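Local coordinates for lasso peptide isopeptidase AtxE2 (Asticcacaulis excentricus, PDB 5TXE), which hydrolyses the isopeptide bond of the lasso peptides astexin-2 and astexin-3, turning these threaded substrates into linear peptides, at residues Pro432-Gln437 with Leu455-Ala460; Tyr650-Asp655 with Ala672-Arg677; Ile654-Phe659 with Arg679-Leu684. The protein carries 1 engineered substitution. All blocks are in the same frame, centred on the assembly; numbering follows the deposited sequence.

Contact 1. Residues Pro432-Gln437 with Leu455-Ala460; sequences PLVIVQ and LPLATA
Val434 and Leu457 mark the closest backbone approach between the strand and the short helix, their CA atoms 7.9 Å apart, so that side chains alone bridge the gap and no hydrogen bond joins the two segments. Leu457 is the one helical residue that reaches across. Its CD1 methyl meets CG1 of Val434 at 3.7 Å, the two side chains crossing at about a right angle, and the same CD1 lies 4.4 Å from Val436 CG2 in a looser touch. Val434 and Val436 are two residues apart on an extended strand and therefore present their side chains on the same face, whereas Ile435 between them points away from the helix and packs on Val521 and Leu523. Val434 turns CG1 opposite its backbone N (chi1 172°), and this is the branch that Leu457 touches. All three residues are buried, and the contact is purely apolar. The helical turn is tied together at Leu455 O, which accepts both Thr459 N at 2.8 Å and Thr459 OG1 at 3.2 Å; the hydroxyl stands well above the carbonyl plane, 47° out of it. Strand 431-436, helix 454-459 and strand 463-467 form a beta-alpha-beta unit of the eight-stranded alpha/beta-hydrolase sheet, and the contact seats the connecting helix on the first of its two parallel strands. Leu457 also touches Val464 of the second strand. Backbone hydrogen bonds flank the first strand, from Val434 to Ala463 and Leu465 and from Leu433 to Arg520 and Gly522, while helix 643-662 packs on the same face of the sheet as helix 454-459.

Contact 2. Residues Tyr650-Asp655 with Ala672-Arg677; sequences YNRTID and AAQYDR
Asp655 and Gln674 form the direct hydrogen bond between helix 643-662, which lies against the central sheet, and helix 672-684 near the C-terminus: Gln674 NE2 donates to Asp655 OD2 at 3.0 Å with an N-H...O angle of 166°. The acceptor lies almost in the amide plane, whereas the donor meets OD2 on the anti side, 31° out of the carboxylate plane. A chi1 of 159° swings CG of Gln674 away from its backbone N, and the extended chain carries the amide across to the other helix. Lys671 forms a salt bridge with the same OD2.

Water-mediated links extend the polar network. One water accepts from Arg652 NE at 2.9 Å and donates to Gln674 OE1 at 2.7 Å, while Arg652 NH1 is held by Gln605. A second water accepts from Tyr675 OH at 2.8 Å and lies next to Asp655 O, though that last link is short enough to be treated with caution.

Van der Waals packing fills in between. Tyr675 OH, which also accepts from Asp666 N, rests 3.5 Å from Asp655 CG, and Arg652 CG approaches Gln674 OE1 to 3.9 Å.

Both ends of the Gln674 amide are thus used, its nitrogen by the carboxylate and its oxygen by the water, consistent with the amide being placed this way round. Two donors on OD2, one of them the cationic Lys671, would probably stabilise Asp655 as a carboxylate at this partly buried site.

Contact 3. Residues Ile654-Phe659 with Arg679-Leu684; sequences IDWFRF and RALRAL
Phe659 and Arg679 bring the two helices closest, with CA atoms 9.2 Å apart; the short segments run in roughly the same direction at 41° to each other, and their axes stay 12.7 Å apart, a spacing wide enough for large side chains to lie between them. Phe659 makes the largest contribution to the contact. Its ring extends from the backbone on the side of the carbonyl carbon (chi1 179°) and reaches the neighbouring helix, where CZ lies 3.9 Å from Arg679 N and CE1 4.0 Å from the aliphatic Arg679 CG. Arg682 bends at chi3 and turns one face of its guanidinium toward Phe659 CZ, whose nearest guanidinium atom is NH1 at 3.6 Å. The two planes are 19° apart, and CZ sits off-centre over the guanidinium, toward its rim. A water in the guanidinium plane donates to Phe659 O at 3.0 Å and lies beside Arg682 NH1, at a rather short distance. Elsewhere in the interface, Leu681 CD1 meets the edge of the Trp656 indole, 4.2 Å from CH2, in apolar packing at about a right angle. Both arginines are exposed, whereas the two aromatic residues are buried. Trp656 stacks edge-to-face with Trp660 and Trp678 and packs on Val547 of strand 545-548, so the contact joins helix 672-684, near the C-terminus, to helix 643-662, which lies against the central sheet.

In the fold
Helix 643-662 connects all three contacts. Contacts 2 and 3, with centres about 8 Å apart, are successive parts of its interface with helix 672-684 and meet where Tyr675 CD1 touches Phe659 CD1 at 3.8 Å. Another side of helix 643-662 packs on contact 1, some 16 to 17 Å away between centres: Ile654 CG1 lies 3.8 Å from Leu457 CD2, and Phe657 CE2 lies 3.8 Å from Val434 CG1. Contact 1 lies nearest the catalytic machinery; the side chain of Val436 is about 8 Å from that of Tyr438, which stabilises the alkoxide intermediate, and about 12 Å from that of Ala527, the engineered replacement of the nucleophile. Contacts 2 and 3 lie away from the catalytic and substrate-binding residues.

Contact 1. Residues Pro432-Gln437 with Leu455-Ala460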
loop_
_atom_site.group_PDB
_atom_site.type_symbol
_atom_site.label_atom_id
_atom_site.label_comp_id
_atom_site.label_asym_id
_atom_site.label_seq_id
_atom_site.Cartn_x
_atom_site.Cartn_y
_atom_site.Cartn_z
ATOM N N PRO A 432 1.295 -11.995 25.962
ATOM C CA PRO A 432 0.304 -11.051 25.428
ATOM C C PRO A 432 0.456 -10.976 23.910
ATOM O O PRO A 432 1.521 -11.239 23.355
ATOM C CB PRO A 432 0.670 -9.746 26.111
ATOM C CG PRO A 432 2.160 -9.831 26.295
ATOM C CD PRO A 432 2.419 -11.311 26.625
ATOM N N LEU A 433 -0.637 -10.716 23.242
ATOM C CA LEU A 433 -0.685 -10.698 21.817
ATOM C C LEU A 433 -1.060 -9.323 21.289
ATOM O O LEU A 433 -1.989 -8.663 21.808
ATOM C CB LEU A 433 -1.763 -11.673 21.390
ATOM C CG LEU A 433 -2.035 -11.790 19.877
ATOM C CD1 LEU A 433 -0.868 -12.282 19.076
ATOM C CD2 LEU A 433 -3.232 -12.680 19.613
ATOM N N VAL A 434 -0.413 -8.927 20.205
ATOM C CA VAL A 434 -0.816 -7.722 19.475
ATOM C C VAL A 434 -1.098 -8.105 18.031
ATOM O O VAL A 434 -0.294 -8.788 17.382
ATOM C CB VAL A 434 0.288 -6.651 19.518
ATOM C CG1 VAL A 434 -0.072 -5.492 18.602
ATOM C CG2 VAL A 434 0.497 -6.197 20.951
ATOM N N ILE A 435 -2.231 -7.651 17.523
ATOM C CA ILE A 435 -2.655 -7.938 16.150
ATOM C C ILE A 435 -2.397 -6.711 15.266
ATOM O O ILE A 435 -2.838 -5.597 15.603
ATOM C CB ILE A 435 -4.125 -8.315 16.113
ATOM C CG1 ILE A 435 -4.376 -9.545 16.996
ATOM C CG2 ILE A 435 -4.532 -8.605 14.712
ATOM C CD1 ILE A 435 -5.844 -9.806 17.257
ATOM N N VAL A 436 -1.650 -6.937 14.175
ATOM C CA VAL A 436 -1.332 -5.953 13.166
ATOM C C VAL A 436 -2.034 -6.392 11.866
ATOM O O VAL A 436 -1.965 -7.568 11.512
ATOM C CB VAL A 436 0.149 -5.842 12.968
ATOM C CG1 VAL A 436 0.513 -4.877 11.871
ATOM C CG2 VAL A 436 0.803 -5.437 14.234
ATOM N N GLN A 437 -2.697 -5.458 11.171
ATOM C CA GLN A 437 -3.447 -5.742 9.976
ATOM C C GLN A 437 -2.946 -4.920 8.751
ATOM O O GLN A 437 -2.222 -3.952 8.921
ATOM C CB GLN A 437 -4.911 -5.374 10.212
ATOM C CG GLN A 437 -5.506 -5.807 11.518
ATOM C CD GLN A 437 -6.971 -5.429 11.582
ATOM O OE1 GLN A 437 -7.805 -5.989 10.856
ATOM N NE2 GLN A 437 -7.294 -4.451 12.411
ATOM N N LEU A 455 8.275 -6.343 14.146
ATOM C CA LEU A 455 9.436 -6.969 14.749
ATOM C C LEU A 455 9.789 -6.314 16.067
ATOM O O LEU A 455 10.022 -7.013 17.027
ATOM C CB LEU A 455 10.617 -6.999 13.740
ATOM C CG LEU A 455 10.323 -7.701 12.373
ATOM C CD1 LEU A 455 11.550 -7.674 11.434
ATOM C CD2 LEU A 455 9.908 -9.144 12.607
ATOM N N PRO A 456 9.810 -4.948 16.138
ATOM C CA PRO A 456 10.004 -4.346 17.435
ATOM C C PRO A 456 8.995 -4.750 18.498
ATOM O O PRO A 456 9.364 -4.901 19.653
ATOM C CB PRO A 456 9.943 -2.866 17.131
ATOM C CG PRO A 456 10.384 -2.751 15.706
ATOM C CD PRO A 456 9.773 -3.938 15.064
ATOM N N LEU A 457 7.730 -4.980 18.137
ATOM C CA LEU A 457 6.774 -5.473 19.133
ATOM C C LEU A 457 7.186 -6.877 19.660
ATOM O O LEU A 457 7.120 -7.163 20.873
ATOM C CB LEU A 457 5.364 -5.559 18.552
ATOM C CG LEU A 457 4.558 -4.262 18.566
ATOM C CD1 LEU A 457 3.322 -4.290 17.682
ATOM C CD2 LEU A 457 4.168 -3.909 19.965
ATOM N N ALA A 458 7.582 -7.758 18.751
ATOM C CA ALA A 458 8.068 -9.057 19.177
ATOM C C ALA A 458 9.331 -8.904 20.055
ATOM O O ALA A 458 9.434 -9.534 21.076
ATOM C CB ALA A 458 8.368 -9.919 17.991
ATOM N N THR A 459 10.252 -8.054 19.656
ATOM C CA THR A 459 11.416 -7.798 20.444
ATOM C C THR A 459 11.037 -7.349 21.849
ATOM O O THR A 459 11.717 -7.659 22.810
ATOM C CB THR A 459 12.310 -6.788 19.752
ATOM O OG1 THR A 459 12.806 -7.360 18.520
ATOM C CG2 THR A 459 13.442 -6.380 20.639
ATOM N N ALA A 460 9.936 -6.660 22.001
ATOM C CA ALA A 460 9.518 -6.208 23.318
ATOM C C ALA A 460 8.780 -7.236 24.127
ATOM O O ALA A 460 8.272 -6.884 25.197
ATOM C CB ALA A 460 8.622 -4.992 23.169
#

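Contact 2. Residues Tyr650-Asp655 with Ala672-Arg677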
loop_
_atom_site.group_PDB
_atom_site.type_symbol
_atom_site.label_atom_id
_atom_site.label_comp_id
_atom_site.label_asym_id
_atom_site.label_seq_id
_atom_site.Cartn_x
_atom_site.Cartn_y
_atom_site.Cartn_z
ATOM N N TYR A 650 5.474 4.469 16.219
ATOM C CA TYR A 650 6.045 3.187 16.633
ATOM C C TYR A 650 6.255 3.142 18.130
ATOM O O TYR A 650 5.812 2.209 18.808
ATOM C CB TYR A 650 7.403 2.949 16.004
ATOM C CG TYR A 650 7.466 2.562 14.540
ATOM C CD1 TYR A 650 6.335 2.282 13.764
ATOM C CD2 TYR A 650 8.706 2.435 13.918
ATOM C CE1 TYR A 650 6.443 1.940 12.407
ATOM C CE2 TYR A 650 8.825 2.038 12.592
ATOM C CZ TYR A 650 7.708 1.776 11.845
ATOM O OH TYR A 650 7.920 1.359 10.574
ATOM N N ASN A 651 6.925 4.155 18.664
ATOM C CA ASN A 651 7.305 4.127 20.086
ATOM C C ASN A 651 6.134 4.276 21.026
ATOM O O ASN A 651 6.089 3.617 22.060
ATOM C CB ASN A 651 8.294 5.221 20.393
ATOM C CG ASN A 651 9.693 4.845 19.963
ATOM O OD1 ASN A 651 10.087 3.717 20.099
ATOM N ND2 ASN A 651 10.443 5.789 19.480
ATOM N N ARG A 652 5.175 5.129 20.681
ATOM C CA ARG A 652 4.054 5.285 21.543
ATOM C C ARG A 652 3.151 4.035 21.499
ATOM O O ARG A 652 2.472 3.704 22.471
ATOM C CB ARG A 652 3.279 6.541 21.159
ATOM C CG ARG A 652 2.240 6.921 22.203
ATOM C CD ARG A 652 1.463 8.164 21.750
ATOM N NE ARG A 652 2.199 9.416 21.956
ATOM C CZ ARG A 652 2.764 10.139 20.997
ATOM N NH1 ARG A 652 2.764 9.744 19.785
ATOM N NH2 ARG A 652 3.390 11.266 21.298
ATOM N N THR A 653 3.052 3.413 20.341
ATOM C CA THR A 653 2.227 2.263 20.239
ATOM C C THR A 653 2.826 1.087 21.048
ATOM O O THR A 653 2.099 0.381 21.727
ATOM C CB THR A 653 2.057 1.863 18.786
ATOM O OG1 THR A 653 1.106 2.742 18.215
ATOM C CG2 THR A 653 1.524 0.448 18.672
ATOM N N ILE A 654 4.152 0.932 21.025
ATOM C CA ILE A 654 4.809 -0.055 21.891
ATOM C C ILE A 654 4.598 0.297 23.347
ATOM O O ILE A 654 4.248 -0.569 24.151
ATOM C CB ILE A 654 6.288 -0.175 21.575
ATOM C CG1 ILE A 654 6.444 -0.842 20.234
ATOM C CG2 ILE A 654 7.028 -1.018 22.595
ATOM C CD1 ILE A 654 7.833 -0.717 19.653
ATOM N N ASP A 655 4.767 1.559 23.707
ATOM C CA ASP A 655 4.600 1.932 25.090
ATOM C C ASP A 655 3.165 1.634 25.533
ATOM O O ASP A 655 2.910 1.229 26.668
ATOM C CB ASP A 655 4.835 3.425 25.314
ATOM C CG ASP A 655 6.286 3.873 25.135
ATOM O OD1 ASP A 655 7.190 3.026 25.006
ATOM O OD2 ASP A 655 6.527 5.105 25.090
ATOM N N ALA A 672 7.574 10.624 31.353
ATOM C CA ALA A 672 6.887 10.688 32.631
ATOM C C ALA A 672 5.512 11.292 32.527
ATOM O O ALA A 672 4.543 10.797 33.124
ATOM C CB ALA A 672 7.728 11.475 33.632
ATOM N N ALA A 673 5.388 12.340 31.730
ATOM C CA ALA A 673 4.068 12.982 31.547
ATOM C C ALA A 673 3.085 12.058 30.825
ATOM O O ALA A 673 1.899 12.047 31.111
ATOM C CB ALA A 673 4.212 14.294 30.785
ATOM N N GLN A 674 3.592 11.280 29.882
ATOM C CA GLN A 674 2.754 10.334 29.161
ATOM C C GLN A 674 2.200 9.300 30.116
ATOM O O GLN A 674 1.018 9.055 30.135
ATOM C CB GLN A 674 3.565 9.681 28.061
ATOM C CG GLN A 674 3.050 8.353 27.528
ATOM C CD GLN A 674 4.038 7.765 26.523
ATOM O OE1 GLN A 674 4.097 8.221 25.401
ATOM N NE2 GLN A 674 4.791 6.767 26.921
ATOM N N TYR A 675 3.046 8.715 30.946
ATOM C CA TYR A 675 2.545 7.755 31.947
ATOM C C TYR A 675 1.662 8.361 33.059
ATOM O O TYR A 675 0.713 7.704 33.536
ATOM C CB TYR A 675 3.701 6.938 32.533
ATOM C CG TYR A 675 4.343 6.032 31.491
ATOM C CD1 TYR A 675 3.636 4.948 30.917
ATOM C CD2 TYR A 675 5.639 6.246 31.073
ATOM C CE1 TYR A 675 4.226 4.127 29.947
ATOM C CE2 TYR A 675 6.235 5.445 30.111
ATOM C CZ TYR A 675 5.525 4.367 29.560
ATOM O OH TYR A 675 6.187 3.581 28.657
ATOM N N ASP A 676 1.889 9.611 33.429
ATOM C CA ASP A 676 0.876 10.294 34.288
ATOM C C ASP A 676 -0.509 10.253 33.651
ATOM O O ASP A 676 -1.507 9.908 34.278
ATOM C CB ASP A 676 1.250 11.765 34.566
ATOM C CG ASP A 676 2.489 11.916 35.472
ATOM O OD1 ASP A 676 2.894 10.917 36.138
ATOM O OD2 ASP A 676 3.071 13.031 35.492
ATOM N N ARG A 677 -0.582 10.625 32.385
ATOM C CA ARG A 677 -1.838 10.650 31.694
ATOM C C ARG A 677 -2.460 9.254 31.630
ATOM O O ARG A 677 -3.629 9.085 31.859
ATOM C CB ARG A 677 -1.564 11.085 30.277
ATOM C CG ARG A 677 -2.104 12.418 29.857
ATOM C CD ARG A 677 -2.017 12.481 28.345
ATOM N NE ARG A 677 -0.675 12.815 28.055
ATOM C CZ ARG A 677 0.164 12.274 27.185
ATOM N NH1 ARG A 677 -0.130 11.274 26.359
ATOM N NH2 ARG A 677 1.360 12.834 27.139
HETATM O O HOH W 1 2.935 10.480 24.581
HETATM O O HOH W 2 4.716 1.259 28.446
#

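Contact 3. Residues Ile654-Phe659 with Arg679-Leu684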
loop_
_atom_site.group_PDB
_atom_site.type_symbol
_atom_site.label_atom_id
_atom_site.label_comp_id
_atom_site.label_asym_id
_atom_site.label_seq_id
_atom_site.Cartn_x
_atom_site.Cartn_y
_atom_site.Cartn_z
ATOM N N ILE A 654 4.152 0.932 21.025
ATOM C CA ILE A 654 4.809 -0.055 21.891
ATOM C C ILE A 654 4.598 0.297 23.347
ATOM O O ILE A 654 4.248 -0.569 24.151
ATOM C CB ILE A 654 6.288 -0.175 21.575
ATOM C CG1 ILE A 654 6.444 -0.842 20.234
ATOM C CG2 ILE A 654 7.028 -1.018 22.595
ATOM C CD1 ILE A 654 7.833 -0.717 19.653
ATOM N N ASP A 655 4.767 1.559 23.707
ATOM C CA ASP A 655 4.600 1.932 25.090
ATOM C C ASP A 655 3.165 1.634 25.533
ATOM O O ASP A 655 2.910 1.229 26.668
ATOM C CB ASP A 655 4.835 3.425 25.314
ATOM C CG ASP A 655 6.286 3.873 25.135
ATOM O OD1 ASP A 655 7.190 3.026 25.006
ATOM O OD2 ASP A 655 6.527 5.105 25.090
ATOM N N TRP A 656 2.224 1.908 24.655
ATOM C CA TRP A 656 0.832 1.765 25.011
ATOM C C TRP A 656 0.532 0.307 25.338
ATOM O O TRP A 656 -0.095 0.027 26.361
ATOM C CB TRP A 656 -0.042 2.231 23.877
ATOM C CG TRP A 656 -1.488 2.140 24.028
ATOM C CD1 TRP A 656 -2.290 1.217 23.447
ATOM C CD2 TRP A 656 -2.347 3.071 24.640
ATOM N NE1 TRP A 656 -3.601 1.479 23.697
ATOM C CE2 TRP A 656 -3.674 2.615 24.444
ATOM C CE3 TRP A 656 -2.145 4.227 25.379
ATOM C CZ2 TRP A 656 -4.766 3.260 24.967
ATOM C CZ3 TRP A 656 -3.269 4.905 25.871
ATOM C CH2 TRP A 656 -4.549 4.457 25.625
ATOM N N PHE A 657 0.903 -0.591 24.434
ATOM C CA PHE A 657 0.678 -2.014 24.689
ATOM C C PHE A 657 1.483 -2.575 25.881
ATOM O O PHE A 657 0.958 -3.367 26.659
ATOM C CB PHE A 657 0.888 -2.819 23.445
ATOM C CG PHE A 657 -0.226 -2.682 22.429
ATOM C CD1 PHE A 657 -1.517 -2.855 22.791
ATOM C CD2 PHE A 657 0.043 -2.287 21.155
ATOM C CE1 PHE A 657 -2.535 -2.673 21.881
ATOM C CE2 PHE A 657 -0.959 -2.129 20.219
ATOM C CZ PHE A 657 -2.245 -2.356 20.575
ATOM N N ARG A 658 2.702 -2.111 26.093
ATOM C CA ARG A 658 3.434 -2.497 27.302
ATOM C C ARG A 658 2.721 -2.050 28.563
ATOM O O ARG A 658 2.683 -2.788 29.560
ATOM C CB ARG A 658 4.841 -1.940 27.332
ATOM C CG ARG A 658 5.747 -2.596 26.331
ATOM C CD ARG A 658 7.196 -2.075 26.422
ATOM N NE ARG A 658 7.848 -2.630 27.590
ATOM C CZ ARG A 658 8.529 -1.961 28.516
ATOM N NH1 ARG A 658 8.772 -0.655 28.426
ATOM N NH2 ARG A 658 9.019 -2.645 29.533
ATOM N N PHE A 659 2.129 -0.856 28.526
ATOM C CA PHE A 659 1.440 -0.320 29.672
ATOM C C PHE A 659 0.183 -1.139 29.977
ATOM O O PHE A 659 -0.000 -1.562 31.110
ATOM C CB PHE A 659 1.118 1.194 29.493
ATOM C CG PHE A 659 0.356 1.829 30.652
ATOM C CD1 PHE A 659 1.008 2.313 31.737
ATOM C CD2 PHE A 659 -1.012 1.902 30.626
ATOM C CE1 PHE A 659 0.302 2.854 32.806
ATOM C CE2 PHE A 659 -1.718 2.470 31.654
ATOM C CZ PHE A 659 -1.064 2.948 32.741
ATOM N N ARG A 679 -1.867 6.635 33.533
ATOM C CA ARG A 679 -2.326 6.198 34.895
ATOM C C ARG A 679 -3.664 6.807 35.231
ATOM O O ARG A 679 -4.560 6.113 35.740
ATOM C CB ARG A 679 -1.278 6.486 35.959
ATOM C CG ARG A 679 -0.150 5.484 35.851
ATOM C CD ARG A 679 0.829 5.483 37.017
ATOM N NE ARG A 679 1.762 6.583 36.861
ATOM C CZ ARG A 679 2.989 6.494 36.342
ATOM N NH1 ARG A 679 3.553 5.326 35.962
ATOM N NH2 ARG A 679 3.669 7.610 36.222
ATOM N N ALA A 680 -3.854 8.066 34.856
ATOM C CA ALA A 680 -5.154 8.674 35.068
ATOM C C ALA A 680 -6.222 7.985 34.215
ATOM O O ALA A 680 -7.371 7.878 34.656
ATOM C CB ALA A 680 -5.124 10.189 34.796
ATOM N N LEU A 681 -5.886 7.565 32.995
ATOM C CA LEU A 681 -6.891 6.875 32.183
ATOM C C LEU A 681 -7.321 5.554 32.862
ATOM O O LEU A 681 -8.481 5.172 32.871
ATOM C CB LEU A 681 -6.379 6.570 30.776
ATOM C CG LEU A 681 -6.138 7.767 29.849
ATOM C CD1 LEU A 681 -5.636 7.259 28.513
ATOM C CD2 LEU A 681 -7.391 8.621 29.631
ATOM N N ARG A 682 -6.327 4.856 33.369
ATOM C CA ARG A 682 -6.504 3.621 34.062
ATOM C C ARG A 682 -7.394 3.756 35.281
ATOM O O ARG A 682 -8.221 2.901 35.520
ATOM C CB ARG A 682 -5.123 3.039 34.483
ATOM C CG ARG A 682 -5.219 1.563 34.938
ATOM C CD ARG A 682 -3.855 0.898 35.006
ATOM N NE ARG A 682 -2.930 1.537 35.929
ATOM C CZ ARG A 682 -1.627 1.229 35.995
ATOM N NH1 ARG A 682 -1.119 0.326 35.174
ATOM N NH2 ARG A 682 -0.830 1.836 36.869
ATOM N N ALA A 683 -7.224 4.829 36.024
ATOM C CA ALA A 683 -7.991 5.065 37.256
ATOM C C ALA A 683 -9.447 5.392 36.978
ATOM O O ALA A 683 -10.268 5.213 37.868
ATOM C CB ALA A 683 -7.368 6.192 38.064
ATOM N N LEU A 684 -9.779 5.845 35.756
ATOM C CA LEU A 684 -11.181 6.104 35.365
ATOM C C LEU A 684 -11.998 4.838 35.395
ATOM O O LEU A 684 -13.199 4.871 35.628
ATOM C CB LEU A 684 -11.300 6.600 33.935
ATOM C CG LEU A 684 -10.678 7.938 33.582
ATOM C CD1 LEU A 684 -10.790 8.130 32.080
ATOM C CD2 LEU A 684 -11.331 9.081 34.347
HETATM O O HOH W 3 -1.954 -1.154 33.295
#